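Local coordinates for xylose isomerase-like TIM barrel domain-containing protein (Thermus thermophilus, PDB 3AYV), which binds zinc ions in a TIM barrel related to AP endonucleases, and may help protect the cell against oxidative stress, though its exact activity is not established, at residues L82-A86 with R125-V131; D91-S97 with G130-E136; A164-F169 with T191-D196. One frame throughout, in Å; residues are numbered along the deposited sequence.

Interaction 1: residues L82-A86 with R125-V131; sequences LDRAA and RARTLGV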
# COMPACT_ATOMS: atom_id res chain seq x y z
N LEU A 82 -6.92 11.36 2.74
CA LEU A 82 -6.49 11.35 4.16
C LEU A 82 -7.66 11.78 5.07
O LEU A 82 -7.86 11.18 6.13
CB LEU A 82 -5.25 12.23 4.41
CG LEU A 82 -3.88 11.63 4.04
CD1 LEU A 82 -2.82 12.70 4.13
CD2 LEU A 82 -3.50 10.38 4.88
N ASP A 83 -8.41 12.79 4.66
CA ASP A 83 -9.65 13.17 5.40
C ASP A 83 -10.58 11.98 5.61
O ASP A 83 -11.06 11.71 6.73
CB ASP A 83 -10.40 14.29 4.69
CG ASP A 83 -9.70 15.62 4.77
OD1 ASP A 83 -8.88 15.83 5.69
OD2 ASP A 83 -9.97 16.47 3.89
N ARG A 84 -10.86 11.25 4.53
CA ARG A 84 -11.69 10.06 4.59
C ARG A 84 -11.10 8.93 5.45
O ARG A 84 -11.84 8.24 6.16
CB ARG A 84 -11.99 9.55 3.17
CG ARG A 84 -12.89 10.48 2.36
CD ARG A 84 -14.26 10.73 3.02
NE ARG A 84 -15.23 11.27 2.06
CZ ARG A 84 -16.46 11.67 2.39
NH1 ARG A 84 -16.86 11.64 3.67
NH2 ARG A 84 -17.27 12.12 1.44
N ALA A 85 -9.79 8.74 5.37
CA ALA A 85 -9.08 7.76 6.19
C ALA A 85 -9.34 8.04 7.67
O ALA A 85 -9.66 7.12 8.44
CB ALA A 85 -7.57 7.80 5.88
N ALA A 86 -9.23 9.31 8.05
CA ALA A 86 -9.40 9.72 9.45
C ALA A 86 -10.83 9.49 9.90
O ALA A 86 -11.07 9.04 11.02
CB ALA A 86 -9.01 11.19 9.62
N ARG A 125 -0.59 16.81 6.87
CA ARG A 125 -2.02 16.49 7.03
C ARG A 125 -2.20 15.17 7.77
O ARG A 125 -3.06 15.06 8.66
CB ARG A 125 -2.77 16.47 5.66
CG ARG A 125 -4.30 16.30 5.76
CD ARG A 125 -4.95 17.40 6.64
NE ARG A 125 -6.42 17.34 6.63
CZ ARG A 125 -7.20 17.60 7.69
NH1 ARG A 125 -6.67 17.92 8.86
NH2 ARG A 125 -8.52 17.51 7.59
N ALA A 126 -1.42 14.16 7.39
CA ALA A 126 -1.42 12.86 8.06
C ALA A 126 -1.10 13.02 9.56
O ALA A 126 -1.77 12.43 10.43
CB ALA A 126 -0.41 11.92 7.37
N ARG A 127 -0.11 13.86 9.85
CA ARG A 127 0.30 14.10 11.24
C ARG A 127 -0.84 14.73 12.03
O ARG A 127 -1.19 14.25 13.13
CB ARG A 127 1.57 14.96 11.27
CG ARG A 127 2.09 15.24 12.67
CD ARG A 127 3.58 15.58 12.72
NE ARG A 127 3.99 16.51 11.68
CZ ARG A 127 4.90 16.26 10.74
NH1 ARG A 127 5.56 15.10 10.69
NH2 ARG A 127 5.16 17.19 9.85
N THR A 128 -1.46 15.77 11.47
CA THR A 128 -2.62 16.43 12.10
C THR A 128 -3.75 15.45 12.42
O THR A 128 -4.32 15.46 13.54
CB THR A 128 -3.15 17.60 11.23
OG1 THR A 128 -2.14 18.60 11.15
CG2 THR A 128 -4.46 18.20 11.82
N LEU A 129 -4.05 14.58 11.45
CA LEU A 129 -5.10 13.57 11.59
C LEU A 129 -4.78 12.34 12.44
O LEU A 129 -5.68 11.57 12.79
CB LEU A 129 -5.61 13.16 10.18
CG LEU A 129 -6.32 14.27 9.40
CD1 LEU A 129 -6.46 13.87 7.88
CD2 LEU A 129 -7.70 14.63 9.97
N GLY A 130 -3.51 12.11 12.75
CA GLY A 130 -3.10 10.95 13.51
C GLY A 130 -3.07 9.68 12.67
O GLY A 130 -3.20 8.58 13.21
N VAL A 131 -2.89 9.84 11.37
CA VAL A 131 -2.83 8.71 10.42
C VAL A 131 -1.36 8.53 10.02
O VAL A 131 -0.67 9.51 9.67
CB VAL A 131 -3.69 9.02 9.18
CG1 VAL A 131 -3.54 7.91 8.10
CG2 VAL A 131 -5.18 9.25 9.58

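Interaction 2: residues D91-S97 with G130-E136; sequences DRAVFHS and GVRLLLE. With ZN (zinc ion), chain E; ZN (zinc ion), chain F.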
# COMPACT_ATOMS: atom_id res chain seq x y z
N ASP A 91 -5.67 3.52 10.78
CA ASP A 91 -4.39 3.68 11.46
C ASP A 91 -3.30 4.13 10.49
O ASP A 91 -2.43 4.93 10.84
CB ASP A 91 -3.98 2.45 12.30
CG ASP A 91 -3.80 1.16 11.46
OD1 ASP A 91 -4.06 1.13 10.22
OD2 ASP A 91 -3.36 0.15 12.06
N ARG A 92 -3.42 3.65 9.24
CA ARG A 92 -2.38 3.89 8.22
C ARG A 92 -3.02 4.22 6.87
O ARG A 92 -4.17 3.81 6.60
CB ARG A 92 -1.52 2.63 8.06
CG ARG A 92 -0.71 2.28 9.30
CD ARG A 92 -0.37 0.79 9.39
NE ARG A 92 0.55 0.60 10.51
CZ ARG A 92 1.52 -0.31 10.56
NH1 ARG A 92 1.74 -1.13 9.55
NH2 ARG A 92 2.29 -0.38 11.65
N ALA A 93 -2.28 4.94 6.02
CA ALA A 93 -2.74 5.24 4.66
C ALA A 93 -1.57 5.00 3.74
O ALA A 93 -0.45 5.51 3.99
CB ALA A 93 -3.23 6.71 4.53
N VAL A 94 -1.81 4.24 2.68
CA VAL A 94 -0.72 3.81 1.79
C VAL A 94 -0.86 4.56 0.47
O VAL A 94 -1.98 4.76 -0.01
CB VAL A 94 -0.82 2.29 1.51
CG1 VAL A 94 0.30 1.85 0.55
CG2 VAL A 94 -0.73 1.48 2.82
N PHE A 95 0.28 4.94 -0.12
CA PHE A 95 0.24 5.66 -1.39
C PHE A 95 1.48 5.27 -2.22
O PHE A 95 2.45 4.69 -1.69
CB PHE A 95 0.16 7.19 -1.17
CG PHE A 95 1.47 7.80 -0.72
CD1 PHE A 95 1.86 7.73 0.61
CD2 PHE A 95 2.31 8.43 -1.64
CE1 PHE A 95 3.08 8.25 1.03
CE2 PHE A 95 3.55 8.97 -1.24
CZ PHE A 95 3.93 8.88 0.11
N HIS A 96 1.41 5.53 -3.52
CA HIS A 96 2.54 5.24 -4.43
C HIS A 96 3.35 6.50 -4.69
O HIS A 96 2.83 7.60 -4.52
CB HIS A 96 1.99 4.80 -5.80
CG HIS A 96 1.30 3.48 -5.79
ND1 HIS A 96 0.83 2.89 -6.95
CD2 HIS A 96 1.03 2.61 -4.79
CE1 HIS A 96 0.27 1.73 -6.65
NE2 HIS A 96 0.36 1.54 -5.35
N SER A 97 4.59 6.35 -5.16
CA SER A 97 5.43 7.55 -5.44
C SER A 97 4.99 8.37 -6.66
O SER A 97 5.38 9.55 -6.78
CB SER A 97 6.91 7.17 -5.57
OG SER A 97 7.16 6.60 -6.86
N GLY A 130 -3.51 12.11 12.75
CA GLY A 130 -3.10 10.95 13.51
C GLY A 130 -3.07 9.68 12.67
O GLY A 130 -3.20 8.58 13.21
N VAL A 131 -2.89 9.84 11.37
CA VAL A 131 -2.83 8.71 10.42
C VAL A 131 -1.36 8.53 10.02
O VAL A 131 -0.67 9.51 9.67
CB VAL A 131 -3.69 9.02 9.18
CG1 VAL A 131 -3.54 7.91 8.10
CG2 VAL A 131 -5.18 9.25 9.58
N ARG A 132 -0.87 7.30 10.10
CA ARG A 132 0.51 7.00 9.72
C ARG A 132 0.60 6.84 8.19
O ARG A 132 -0.14 6.03 7.63
CB ARG A 132 0.94 5.69 10.39
CG ARG A 132 2.29 5.11 9.96
CD ARG A 132 3.46 6.04 10.33
NE ARG A 132 4.75 5.36 10.17
CZ ARG A 132 5.93 5.97 10.31
NH1 ARG A 132 5.96 7.26 10.63
NH2 ARG A 132 7.07 5.30 10.13
N LEU A 133 1.48 7.61 7.54
CA LEU A 133 1.56 7.63 6.06
C LEU A 133 2.62 6.66 5.61
O LEU A 133 3.73 6.65 6.14
CB LEU A 133 1.92 9.03 5.56
CG LEU A 133 1.71 9.40 4.10
CD1 LEU A 133 0.21 9.29 3.71
CD2 LEU A 133 2.23 10.81 3.79
N LEU A 134 2.29 5.84 4.61
CA LEU A 134 3.23 4.80 4.16
C LEU A 134 3.40 4.88 2.67
O LEU A 134 2.42 4.86 1.94
CB LEU A 134 2.73 3.39 4.51
CG LEU A 134 2.37 3.16 5.98
CD1 LEU A 134 1.59 1.86 6.11
CD2 LEU A 134 3.67 3.12 6.80
N LEU A 135 4.64 4.95 2.23
CA LEU A 135 4.96 4.90 0.79
C LEU A 135 5.23 3.47 0.36
O LEU A 135 6.06 2.78 0.95
CB LEU A 135 6.20 5.80 0.54
CG LEU A 135 6.84 5.85 -0.86
CD1 LEU A 135 5.78 6.21 -1.90
CD2 LEU A 135 7.96 6.86 -0.81
N GLU A 136 4.55 3.03 -0.71
CA GLU A 136 4.66 1.65 -1.22
C GLU A 136 5.53 1.66 -2.49
O GLU A 136 5.43 2.61 -3.28
CB GLU A 136 3.25 1.15 -1.55
CG GLU A 136 3.19 -0.22 -2.13
CD GLU A 136 1.84 -0.53 -2.76
OE1 GLU A 136 0.85 0.18 -2.54
OE2 GLU A 136 1.77 -1.51 -3.49
ZN ZN E . -0.48 -0.16 -3.90
ZN ZN F . 0.70 -3.32 -3.24
O HOH W 1 -2.20 6.08 13.37
O HOH W 2 5.86 3.80 -5.51
O HOH W 3 -1.43 -1.99 -3.52
O HOH W 4 -1.56 -0.86 -6.00
O HOH W 5 -0.61 -4.06 -5.14

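Interaction 3: residues A164-F169 with T191-D196; sequences AHARVF and TDGVYD. With ZN (zinc ion), chain G.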
# COMPACT_ATOMS: atom_id res chain seq x y z
N ALA A 164 5.70 -8.37 -5.14
CA ALA A 164 5.34 -8.61 -6.54
C ALA A 164 5.69 -7.40 -7.41
O ALA A 164 6.15 -7.56 -8.55
CB ALA A 164 3.87 -8.97 -6.66
N HIS A 165 5.45 -6.19 -6.90
CA HIS A 165 5.83 -5.01 -7.66
C HIS A 165 7.32 -5.00 -7.90
O HIS A 165 7.76 -4.66 -8.99
CB HIS A 165 5.41 -3.72 -6.94
CG HIS A 165 3.93 -3.51 -6.89
ND1 HIS A 165 3.36 -2.49 -6.17
CD2 HIS A 165 2.91 -4.21 -7.45
CE1 HIS A 165 2.04 -2.56 -6.29
NE2 HIS A 165 1.75 -3.60 -7.05
N ALA A 166 8.12 -5.37 -6.88
CA ALA A 166 9.57 -5.45 -7.09
C ALA A 166 9.92 -6.49 -8.17
O ALA A 166 10.78 -6.25 -9.04
CB ALA A 166 10.28 -5.76 -5.77
N ARG A 167 9.23 -7.61 -8.13
CA ARG A 167 9.54 -8.72 -9.04
C ARG A 167 9.15 -8.40 -10.47
O ARG A 167 9.93 -8.69 -11.38
CB ARG A 167 8.80 -9.98 -8.58
CG ARG A 167 9.03 -11.23 -9.47
CD ARG A 167 10.49 -11.66 -9.57
NE ARG A 167 10.60 -12.91 -10.36
CZ ARG A 167 10.88 -14.10 -9.84
NH1 ARG A 167 11.10 -14.23 -8.54
NH2 ARG A 167 10.95 -15.18 -10.63
N VAL A 168 7.97 -7.81 -10.67
CA VAL A 168 7.52 -7.60 -12.04
C VAL A 168 7.82 -6.22 -12.62
O VAL A 168 7.92 -6.08 -13.84
CB VAL A 168 6.04 -7.99 -12.27
CG1 VAL A 168 5.76 -9.43 -11.70
CG2 VAL A 168 5.09 -6.99 -11.65
N PHE A 169 7.99 -5.20 -11.78
CA PHE A 169 8.16 -3.83 -12.31
C PHE A 169 9.59 -3.23 -12.15
O PHE A 169 9.94 -2.29 -12.88
CB PHE A 169 7.14 -2.87 -11.70
CG PHE A 169 5.70 -3.23 -11.98
CD1 PHE A 169 5.28 -3.58 -13.27
CD2 PHE A 169 4.77 -3.22 -10.95
CE1 PHE A 169 3.95 -3.90 -13.54
CE2 PHE A 169 3.41 -3.53 -11.21
CZ PHE A 169 3.01 -3.87 -12.51
N THR A 191 2.79 -13.93 -7.78
CA THR A 191 2.84 -13.57 -9.18
C THR A 191 3.57 -14.69 -9.91
O THR A 191 4.37 -15.42 -9.32
CB THR A 191 3.59 -12.24 -9.40
OG1 THR A 191 3.86 -12.07 -10.80
CG2 THR A 191 4.92 -12.20 -8.62
N ASP A 192 3.29 -14.83 -11.21
CA ASP A 192 4.07 -15.71 -12.07
C ASP A 192 5.43 -15.15 -12.50
O ASP A 192 6.18 -15.80 -13.24
CB ASP A 192 3.23 -16.11 -13.30
CG ASP A 192 2.75 -14.91 -14.12
OD1 ASP A 192 3.10 -13.74 -13.85
OD2 ASP A 192 1.99 -15.15 -15.09
N GLY A 193 5.74 -13.94 -12.03
CA GLY A 193 6.96 -13.28 -12.40
C GLY A 193 6.86 -12.43 -13.65
O GLY A 193 7.86 -11.86 -14.08
N VAL A 194 5.66 -12.38 -14.24
CA VAL A 194 5.44 -11.62 -15.48
C VAL A 194 4.43 -10.49 -15.27
O VAL A 194 4.70 -9.34 -15.62
CB VAL A 194 4.98 -12.53 -16.66
CG1 VAL A 194 4.80 -11.69 -17.95
CG2 VAL A 194 6.01 -13.65 -16.89
N TYR A 195 3.27 -10.82 -14.71
CA TYR A 195 2.24 -9.84 -14.43
C TYR A 195 2.02 -9.71 -12.93
O TYR A 195 2.23 -10.67 -12.18
CB TYR A 195 0.91 -10.20 -15.11
CG TYR A 195 1.06 -10.24 -16.59
CD1 TYR A 195 1.09 -9.06 -17.33
CD2 TYR A 195 1.24 -11.45 -17.25
CE1 TYR A 195 1.30 -9.08 -18.71
CE2 TYR A 195 1.42 -11.49 -18.63
CZ TYR A 195 1.44 -10.29 -19.35
OH TYR A 195 1.65 -10.31 -20.71
N ASP A 196 1.52 -8.55 -12.52
CA ASP A 196 1.10 -8.35 -11.14
C ASP A 196 -0.24 -9.06 -10.91
O ASP A 196 -1.30 -8.45 -10.99
CB ASP A 196 1.00 -6.86 -10.85
CG ASP A 196 0.87 -6.57 -9.37
OD1 ASP A 196 1.29 -7.36 -8.50
OD2 ASP A 196 0.34 -5.51 -9.10
ZN ZN G . -0.18 -4.76 -7.16
O HOH W 6 10.40 -11.72 -12.83
O HOH W 7 0.90 -6.56 -6.02
O HOH W 5 -0.61 -4.06 -5.14
O HOH W 8 -1.24 -3.14 -8.17

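Interaction 1: residues L82-A86 with R125-V131
Asp83 OD1 takes two N-H groups from Arg125: NH2 at 2.6 Å, and NE in a weak, strongly bent bond. NH2 comes in on the syn side of the carboxylate but tilted out of its plane, and the two flat groups stand steeply to each other, 77° apart, so this salt bridge is not the flat, two-oxygen kind. Arg125 gets there with CG anti to the backbone N (chi1 -174°) and a bend at chi2, which carries the guanidinium over Leu129 CD2. Beneath the charged pair Leu82 is the main apolar contact: CD1 lies 4.1 Å from Ala126 CB, and CD2 meets Val131 CG1 at 4.1 Å. Leu129 splits its methyls, CD1 resting on the carbonyl O of Leu82 and CD2 on Ala86 CB at 3.7 Å. With an alanine replacing Asp83, the Arg125 guanidinium would lose its carboxylate mate and is likely to swing off Leu129. Gly130 ends helix 120-129 in a Schellman motif, turning the chain toward Val131. The two helix segments run almost parallel, 17° apart, on the outside of the barrel, where the end of Leu82 packs on Ala93 of strand 92-96 and Leu133 of strand 132-136.

Interaction 2: residues D91-S97 with G130-E136
Gly130 O and Asp91 O are bridged by water 1. Val131 then sets CG1 against Ala93 CB at 3.8 Å. At Arg132 the parallel bonding begins, its N giving to Asp91 O and its O taking Ala93 N; its guanidinium leaves for Glu184. Leu133 turns to the face that carries Phe95 and brings CG to within 3.6 Å of Phe95 CE1. Leu134 lies on the other face, CD1 touching Arg92 CB and Val94 CG2, and its backbone joins Ala93 O and Phe95 N. Leu135 puts CD1 over the Phe95 ring, 4.1 Å from the centroid and off-centre, a CH-pi contact. Glu136 N closes the series on Phe95 O, and water 2 links its O to Ser97 N. With CG swung opposite the main-chain nitrogen (chi1 178°) and the chain extended, the Glu136 carboxylate spans two zinc ions: OE1 binds one at 1.9 Å together with His96 NE2 and His55, and OE2 binds the second at 2.1 Å with Asp162, His187 and Glu223 and makes a long contact with the first. Metal ligands from neighbouring parallel strands gather at their C-terminal ends, where TIM-barrel enzymes keep the active site, probably so here, in the xylose isomerase-like family that includes AP endonucleases.

Interaction 3: residues A164-F169 with T191-D196
Asp196 reaches across to helix 163-169. Its CB lies 4.0 Å from Phe169 CZ and close to Val168 CG2; a chi1 of -167°, with CG across from the main-chain N, carries the carboxylate to the metal. OD1 sits 3.6 Å from Ala164 CB and close to water 7, which probably donates to it. OD2 binds the zinc ion at 2.1 Å, beside His165 NE2 at 2.2 Å. These two ligand atoms lie 3.1 Å apart because they share the metal, and no hydrogen bond joins them. OD2 comes to the edge of the imidazole, while the carboxylate is turned 72° from the ring plane. Asn137 O takes the N-H of His165 ND1, fixing the ring's rotation with NE2 toward the metal. Behind the site, Val168 CG1 meets Thr191 OG1 tip to tip at 3.4 Å. That hydroxyl accepts from Gly193 N in an ST turn and donates to Tyr195 O at 2.6 Å. Water 6 ties Arg167 NE to Gly193 O. His198 is the third protein ligand, and waters 5, 7 and 8 complete the shell. Two imidazoles, one carboxylate and three waters give a zinc ion with much water in its shell, probably leaving positions that another ligand could take.

How the interactions relate
Interaction 2 is the buried core of the three, near the centre of the chain, while interactions 1 and 3 are partly buried and lie on opposite sides of that centre, about 31 Å apart between their centres. Interactions 1 and 2 hold successive elements: each helix of the first leads into a strand of the second, Gly130 and Val131 belong to both, and Ala126 CB packs on Leu133 CB. Interaction 3 instead meets interaction 2 at the metal end, where Glu136 OE2 lies 3.0 Å from His165 CE1 and water 5 serves zinc ions of both. Chemistry follows place: leucines and one salt bridge outside, backbone bonds in the barrel wall, metal ligands at its mouth.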